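Local coordinates for protein Isomerase/lactonizing enzyme (Agrobacterium fabrum str. C58, PDB 2NQL) that belongs to the mandelate racemase/muconate lactonizing enzyme family of the enolase superfamily and binds a sodium ion in its barrel domain, at residues K40-V45 and D214-Q219; A241-E246 and E252-N257. All blocks are in the same frame, centred on the assembly; numbering follows the deposited sequence.

Contact 1. Residues K40-V45 and D214-Q219. With SO4 (sulfate ion), chain D.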
loop_
_atom_site.group_PDB
_atom_site.type_symbol
_atom_site.label_atom_id
_atom_site.label_comp_id
_atom_site.label_asym_id
_atom_site.label_seq_id
_atom_site.Cartn_x
_atom_site.Cartn_y
_atom_site.Cartn_z
ATOM N N LYS A 40 2.398 14.997 -18.113
ATOM C CA LYS A 40 1.902 14.148 -19.198
ATOM C C LYS A 40 2.901 13.066 -19.601
ATOM O O LYS A 40 2.511 11.940 -19.914
ATOM C CB LYS A 40 1.463 14.989 -20.397
ATOM C CG LYS A 40 0.091 15.586 -20.214
ATOM C CD LYS A 40 -0.380 16.318 -21.460
ATOM C CE LYS A 40 -1.412 17.365 -21.093
ATOM N NZ LYS A 40 -2.078 17.943 -22.279
ATOM N N GLY A 41 4.184 13.397 -19.529
ATOM C CA GLY A 41 5.243 12.462 -19.922
ATOM C C GLY A 41 5.451 11.236 -19.041
ATOM O O GLY A 41 5.873 10.190 -19.529
ATOM N N ASN A 42 5.176 11.347 -17.746
ATOM C CA ASN A 42 5.326 10.179 -16.864
ATOM C C ASN A 42 4.048 9.819 -16.076
ATOM O O ASN A 42 4.049 8.867 -15.296
ATOM C CB ASN A 42 6.536 10.333 -15.926
ATOM C CG ASN A 42 6.341 11.425 -14.861
ATOM O OD1 ASN A 42 5.306 12.082 -14.787
ATOM N ND2 ASN A 42 7.355 11.624 -14.051
ATOM N N ARG A 43 2.996 10.608 -16.300
ATOM C CA ARG A 43 1.641 10.368 -15.800
ATOM C C ARG A 43 1.538 10.483 -14.262
ATOM O O ARG A 43 0.512 10.140 -13.679
ATOM C CB ARG A 43 1.094 9.038 -16.335
ATOM C CG ARG A 43 0.912 9.067 -17.850
ATOM C CD ARG A 43 0.979 7.683 -18.455
ATOM N NE ARG A 43 -0.192 6.900 -18.080
ATOM C CZ ARG A 43 -1.364 6.927 -18.711
ATOM N NH1 ARG A 43 -1.551 7.695 -19.782
ATOM N NH2 ARG A 43 -2.357 6.166 -18.262
ATOM N N THR A 44 2.601 11.007 -13.646
ATOM C CA THR A 44 2.719 11.170 -12.202
ATOM C C THR A 44 2.107 12.502 -11.764
ATOM O O THR A 44 2.288 13.523 -12.427
ATOM C CB THR A 44 4.198 11.042 -11.782
ATOM O OG1 THR A 44 4.672 9.742 -12.160
ATOM C CG2 THR A 44 4.403 11.256 -10.273
ATOM N N VAL A 45 1.383 12.499 -10.639
ATOM C CA VAL A 45 0.851 13.732 -10.071
ATOM C C VAL A 45 1.889 14.434 -9.197
ATOM O O VAL A 45 2.702 13.783 -8.533
ATOM C CB VAL A 45 -0.479 13.478 -9.272
ATOM C CG1 VAL A 45 -0.201 12.769 -7.932
ATOM C CG2 VAL A 45 -1.279 14.782 -9.066
ATOM N N ASP A 214 19.356 9.037 -12.518
ATOM C CA ASP A 214 18.015 8.637 -12.094
ATOM C C ASP A 214 17.118 8.473 -13.338
ATOM O O ASP A 214 16.687 9.448 -13.985
ATOM C CB ASP A 214 17.449 9.636 -11.070
ATOM C CG ASP A 214 15.976 9.353 -10.708
ATOM O OD1 ASP A 214 15.494 8.213 -10.918
ATOM O OD2 ASP A 214 15.296 10.286 -10.228
ATOM N N MET A 215 16.832 7.218 -13.640
ATOM C CA MET A 215 16.135 6.853 -14.856
ATOM C C MET A 215 14.631 6.954 -14.712
ATOM O O MET A 215 13.902 6.838 -15.705
ATOM C CB MET A 215 16.541 5.449 -15.285
ATOM C CG MET A 215 17.991 5.406 -15.750
ATOM S SD MET A 215 18.390 3.776 -16.361
ATOM C CE MET A 215 17.578 3.869 -17.966
ATOM N N HIS A 216 14.173 7.170 -13.474
ATOM C CA HIS A 216 12.843 7.687 -13.212
ATOM C C HIS A 216 11.761 6.783 -13.797
ATOM O O HIS A 216 10.754 7.275 -14.312
ATOM C CB HIS A 216 12.699 9.113 -13.749
ATOM C CG HIS A 216 12.118 10.067 -12.763
ATOM N ND1 HIS A 216 12.882 10.706 -11.811
ATOM C CD2 HIS A 216 10.843 10.478 -12.566
ATOM C CE1 HIS A 216 12.103 11.477 -11.074
ATOM N NE2 HIS A 216 10.861 11.356 -11.511
ATOM N N TRP A 217 11.987 5.470 -13.707
ATOM C CA TRP A 217 10.956 4.418 -13.903
ATOM C C TRP A 217 10.381 4.140 -15.313
ATOM O O TRP A 217 10.155 2.987 -15.648
ATOM C CB TRP A 217 9.796 4.548 -12.905
ATOM C CG TRP A 217 10.198 4.594 -11.473
ATOM C CD1 TRP A 217 10.489 3.515 -10.657
ATOM C CD2 TRP A 217 10.306 5.759 -10.651
ATOM N NE1 TRP A 217 10.775 3.953 -9.383
ATOM C CE2 TRP A 217 10.685 5.321 -9.352
ATOM C CE3 TRP A 217 10.141 7.140 -10.882
ATOM C CZ2 TRP A 217 10.886 6.210 -8.293
ATOM C CZ3 TRP A 217 10.348 8.018 -9.828
ATOM C CH2 TRP A 217 10.705 7.545 -8.545
ATOM N N ASN A 218 10.101 5.187 -16.096
ATOM C CA ASN A 218 9.202 5.069 -17.247
ATOM C C ASN A 218 9.900 4.564 -18.509
ATOM O O ASN A 218 9.974 5.247 -19.537
ATOM C CB ASN A 218 8.343 6.335 -17.464
ATOM C CG ASN A 218 9.164 7.593 -17.752
ATOM O OD1 ASN A 218 10.299 7.746 -17.293
ATOM N ND2 ASN A 218 8.568 8.513 -18.516
ATOM N N GLN A 219 10.427 3.345 -18.393
ATOM C CA GLN A 219 11.081 2.597 -19.479
ATOM C C GLN A 219 10.600 1.167 -19.412
ATOM O O GLN A 219 10.419 0.602 -18.320
ATOM C CB GLN A 219 12.600 2.482 -19.266
ATOM C CG GLN A 219 13.419 3.638 -19.652
ATOM C CD GLN A 219 13.439 4.672 -18.576
ATOM O OE1 GLN A 219 13.536 4.358 -17.373
ATOM N NE2 GLN A 219 13.330 5.918 -18.981
HETATM S S SO4 D . 9.641 12.521 -8.151
HETATM O O1 SO4 D . 8.463 11.773 -7.717
HETATM O O2 SO4 D . 9.459 12.813 -9.577
HETATM O O3 SO4 D . 9.771 13.765 -7.403
HETATM O O4 SO4 D . 10.823 11.690 -7.956
#
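The His216 imidazole has the amide of Asn42 and a sulfate ion at its edge and the indole of Trp217 on one face. Asn42 ND2 comes to 4.0 Å from His216 CD2, and the amide and ring planes are nearly parallel (14° apart) but offset, so the amide meets the ring at its edge, not over its face. Trp217 CZ3 sits over the centre of the ring, 3.7 Å above its plane. In the ring plane, His216 NE2 donates to sulfate O2 at 2.8 Å; the anion, probably from the crystallisation liquor, also bonds Tyr46 OH, to which Asn42 ND2 is hydrogen-bonded. His216 ND1 donates to Asp214 OD2 at 2.9 Å, reaching the oxygen from above the carboxylate plane. With a partner at each nitrogen, the ring's orientation in this crystal is well defined.

Segment 214-219 is the loop at the C-terminal end of strand 210-214 of the enolase-superfamily (beta/alpha) barrel, leading into helix 221-231; 40-45, a loop between strands 36-38 and 45-47, approaches it. The His216 side chain lies about 8 Å from the bound sodium ion, whose site includes Glu240 and Glu266, so the contact is near that site, not in it.

Asn42 OD1 accepts from Thr44 N at 3.1 Å, forming an Asx turn; chi1 of 69° sets CG between the backbone N and carbonyl carbon, bringing OD1 back over its own loop. The one hydrogen bond between the two segments is weak: Asn218 ND2 donates to Gly41 O at 3.3 Å with an N-H...O angle of 126°. Asn218 is modelled in two conformers, so this bond and the approach of ND2 to Asn42 CB are tentative. Next to Asn42, Arg43 makes salt bridges to Asp104 and Asp107 of the second subunit.

Contact 2. Residues A241-E246 and E252-N257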
loop_
_atom_site.group_PDB
_atom_site.type_symbol
_atom_site.label_atom_id
_atom_site.label_comp_id
_atom_site.label_asym_id
_atom_site.label_seq_id
_atom_site.Cartn_x
_atom_site.Cartn_y
_atom_site.Cartn_z
ATOM N N ALA A 241 16.380 3.238 -10.564
ATOM C CA ALA A 241 14.961 3.089 -10.975
ATOM C C ALA A 241 14.812 2.923 -12.502
ATOM O O ALA A 241 14.181 3.760 -13.178
ATOM C CB ALA A 241 14.110 4.279 -10.455
ATOM N N PRO A 242 15.450 1.880 -13.061
ATOM C CA PRO A 242 15.425 1.710 -14.520
ATOM C C PRO A 242 14.037 1.377 -15.102
ATOM O O PRO A 242 13.747 1.717 -16.255
ATOM C CB PRO A 242 16.381 0.539 -14.738
ATOM C CG PRO A 242 16.361 -0.222 -13.479
ATOM C CD PRO A 242 16.226 0.811 -12.401
ATOM N N VAL A 243 13.199 0.706 -14.312
ATOM C CA VAL A 243 11.864 0.272 -14.766
ATOM C C VAL A 243 10.820 0.560 -13.688
ATOM O O VAL A 243 11.174 0.996 -12.600
ATOM C CB VAL A 243 11.822 -1.236 -15.164
ATOM C CG1 VAL A 243 12.691 -1.484 -16.371
ATOM C CG2 VAL A 243 12.269 -2.106 -14.024
ATOM N N TRP A 244 9.544 0.318 -13.992
ATOM C CA TRP A 244 8.478 0.507 -13.008
ATOM C C TRP A 244 8.689 -0.355 -11.783
ATOM O O TRP A 244 9.240 -1.457 -11.873
ATOM C CB TRP A 244 7.117 0.209 -13.619
ATOM C CG TRP A 244 6.791 1.080 -14.761
ATOM C CD1 TRP A 244 6.816 0.737 -16.080
ATOM C CD2 TRP A 244 6.367 2.453 -14.705
ATOM N NE1 TRP A 244 6.434 1.810 -16.850
ATOM C CE2 TRP A 244 6.146 2.872 -16.033
ATOM C CE3 TRP A 244 6.140 3.360 -13.660
ATOM C CZ2 TRP A 244 5.719 4.165 -16.350
ATOM C CZ3 TRP A 244 5.724 4.649 -13.974
ATOM C CH2 TRP A 244 5.523 5.042 -15.307
ATOM N N THR A 245 8.261 0.161 -10.633
ATOM C CA THR A 245 8.397 -0.533 -9.346
ATOM C C THR A 245 7.809 -1.952 -9.344
ATOM O O THR A 245 8.395 -2.891 -8.801
ATOM C CB THR A 245 7.677 0.245 -8.217
ATOM O OG1 THR A 245 8.016 1.635 -8.276
ATOM C CG2 THR A 245 8.044 -0.339 -6.854
ATOM N N GLU A 246 6.657 -2.103 -9.978
ATOM C CA GLU A 246 5.925 -3.374 -9.912
ATOM C C GLU A 246 6.586 -4.463 -10.766
ATOM O O GLU A 246 6.332 -5.661 -10.576
ATOM C CB GLU A 246 4.487 -3.151 -10.371
ATOM C CG GLU A 246 3.772 -2.009 -9.680
ATOM C CD GLU A 246 3.813 -0.699 -10.467
ATOM O OE1 GLU A 246 4.839 -0.406 -11.138
ATOM O OE2 GLU A 246 2.824 0.055 -10.412
ATOM N N GLU A 252 14.862 -7.491 -12.856
ATOM C CA GLU A 252 15.743 -8.655 -12.992
ATOM C C GLU A 252 16.499 -8.647 -14.321
ATOM O O GLU A 252 17.722 -8.768 -14.343
ATOM C CB GLU A 252 14.971 -9.958 -12.815
ATOM C CG GLU A 252 15.808 -11.209 -13.068
ATOM C CD GLU A 252 15.124 -12.507 -12.644
ATOM O OE1 GLU A 252 13.962 -12.489 -12.180
ATOM O OE2 GLU A 252 15.770 -13.562 -12.777
ATOM N N LYS A 253 15.762 -8.485 -15.413
ATOM C CA LYS A 253 16.357 -8.445 -16.738
ATOM C C LYS A 253 17.385 -7.313 -16.882
ATOM O O LYS A 253 18.489 -7.548 -17.378
ATOM C CB LYS A 253 15.280 -8.365 -17.828
ATOM C CG LYS A 253 15.881 -8.187 -19.240
ATOM C CD LYS A 253 14.878 -8.437 -20.346
ATOM C CE LYS A 253 15.579 -8.374 -21.695
ATOM N NZ LYS A 253 14.715 -8.905 -22.779
ATOM N N VAL A 254 17.038 -6.104 -16.437
ATOM C CA VAL A 254 17.961 -4.964 -16.542
ATOM C C VAL A 254 19.242 -5.256 -15.766
ATOM O O VAL A 254 20.353 -5.082 -16.302
ATOM C CB VAL A 254 17.334 -3.613 -16.071
ATOM C CG1 VAL A 254 18.402 -2.516 -15.975
ATOM C CG2 VAL A 254 16.273 -3.162 -17.037
ATOM N N SER A 255 19.081 -5.746 -14.535
ATOM C CA SER A 255 20.180 -5.878 -13.580
ATOM C C SER A 255 21.168 -6.984 -13.951
ATOM O O SER A 255 22.321 -6.963 -13.524
ATOM C CB SER A 255 19.646 -6.117 -12.173
ATOM O OG SER A 255 19.181 -7.447 -12.014
ATOM N N LYS A 256 20.704 -7.949 -14.737
ATOM C CA LYS A 256 21.534 -9.073 -15.150
ATOM C C LYS A 256 22.176 -8.872 -16.516
ATOM O O LYS A 256 22.938 -9.718 -16.973
ATOM C CB LYS A 256 20.716 -10.359 -15.116
ATOM C CG LYS A 256 20.514 -10.853 -13.708
ATOM C CD LYS A 256 19.692 -12.111 -13.654
ATOM C CE LYS A 256 19.802 -12.721 -12.281
ATOM N NZ LYS A 256 18.815 -13.807 -12.096
ATOM N N ASN A 257 21.873 -7.746 -17.158
ATOM C CA ASN A 257 22.321 -7.495 -18.528
ATOM C C ASN A 257 23.086 -6.188 -18.690
ATOM O O ASN A 257 23.346 -5.743 -19.815
ATOM C CB ASN A 257 21.138 -7.559 -19.503
ATOM C CG ASN A 257 20.675 -8.984 -19.753
ATOM O OD1 ASN A 257 19.648 -9.422 -19.229
ATOM N ND2 ASN A 257 21.455 -9.730 -20.534
#
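Within the enolase C-terminal-like barrel, this contact closes a short strand-to-helix connection: the loop 241-246 leaves strand 239-240, and the last turn of helix 248-255 packs back against the start of that loop, Pro242 and Val243. The contact is wholly apolar and centres on Val254, whose two methyls take separate partners. CG1 meets the proline ring, 3.9 Å from Pro242 CB and only slightly farther from Pro242 CG, and CG2 lies 4.0 Å from Val243 CG1. With CG1 anti to the backbone N (chi1 170°) and CG2 anti to the carbonyl carbon, the branches diverge, one to each of the two consecutive loop residues. Val243 and Val254 lie alongside each other, pointing opposite ways, so they meet methyl to methyl. All three residues are buried.

The helix end is held by its own bonds. Glu252 O accepts from both Lys256 N and Ser255 OG, the latter at 3.0 Å, and the two donors arrive from the same face of the carbonyl plane. Lys256 NZ adds a salt bridge to Glu252 OE2 at 3.1 Å, on the anti side but 34° out of the carboxylate plane.

Leu251, one turn earlier in the helix, also touches Pro242 and Val243. Ile262 of strand 262-264 packs on Pro242 and Val254, while Ala224 and Ile228 of helix 221-231 cover Val254, so the contact lies between the next barrel strand and the preceding helix.

From the N terminus, contact 1 comes first: 40-45 meets 214-219 across 168 intervening residues, tying the N-terminal part of the chain to the barrel at the end of strand 210-214. Contact 2 opens only afterwards and is local to the barrel, joining one post-strand loop to the helix it leads into, with five residues between 241-246 and 252-257. The two are therefore in series, neither nested nor crossed. Their centres are 14 Å apart, yet loops 214-219 and 241-246 touch directly: Trp217 N lies 2.8 Å from Ala241 O, probably a hydrogen bond, and Asn218 CB packs on Trp244 CZ2 at 3.6 Å. Both contacts also reach the second subunit.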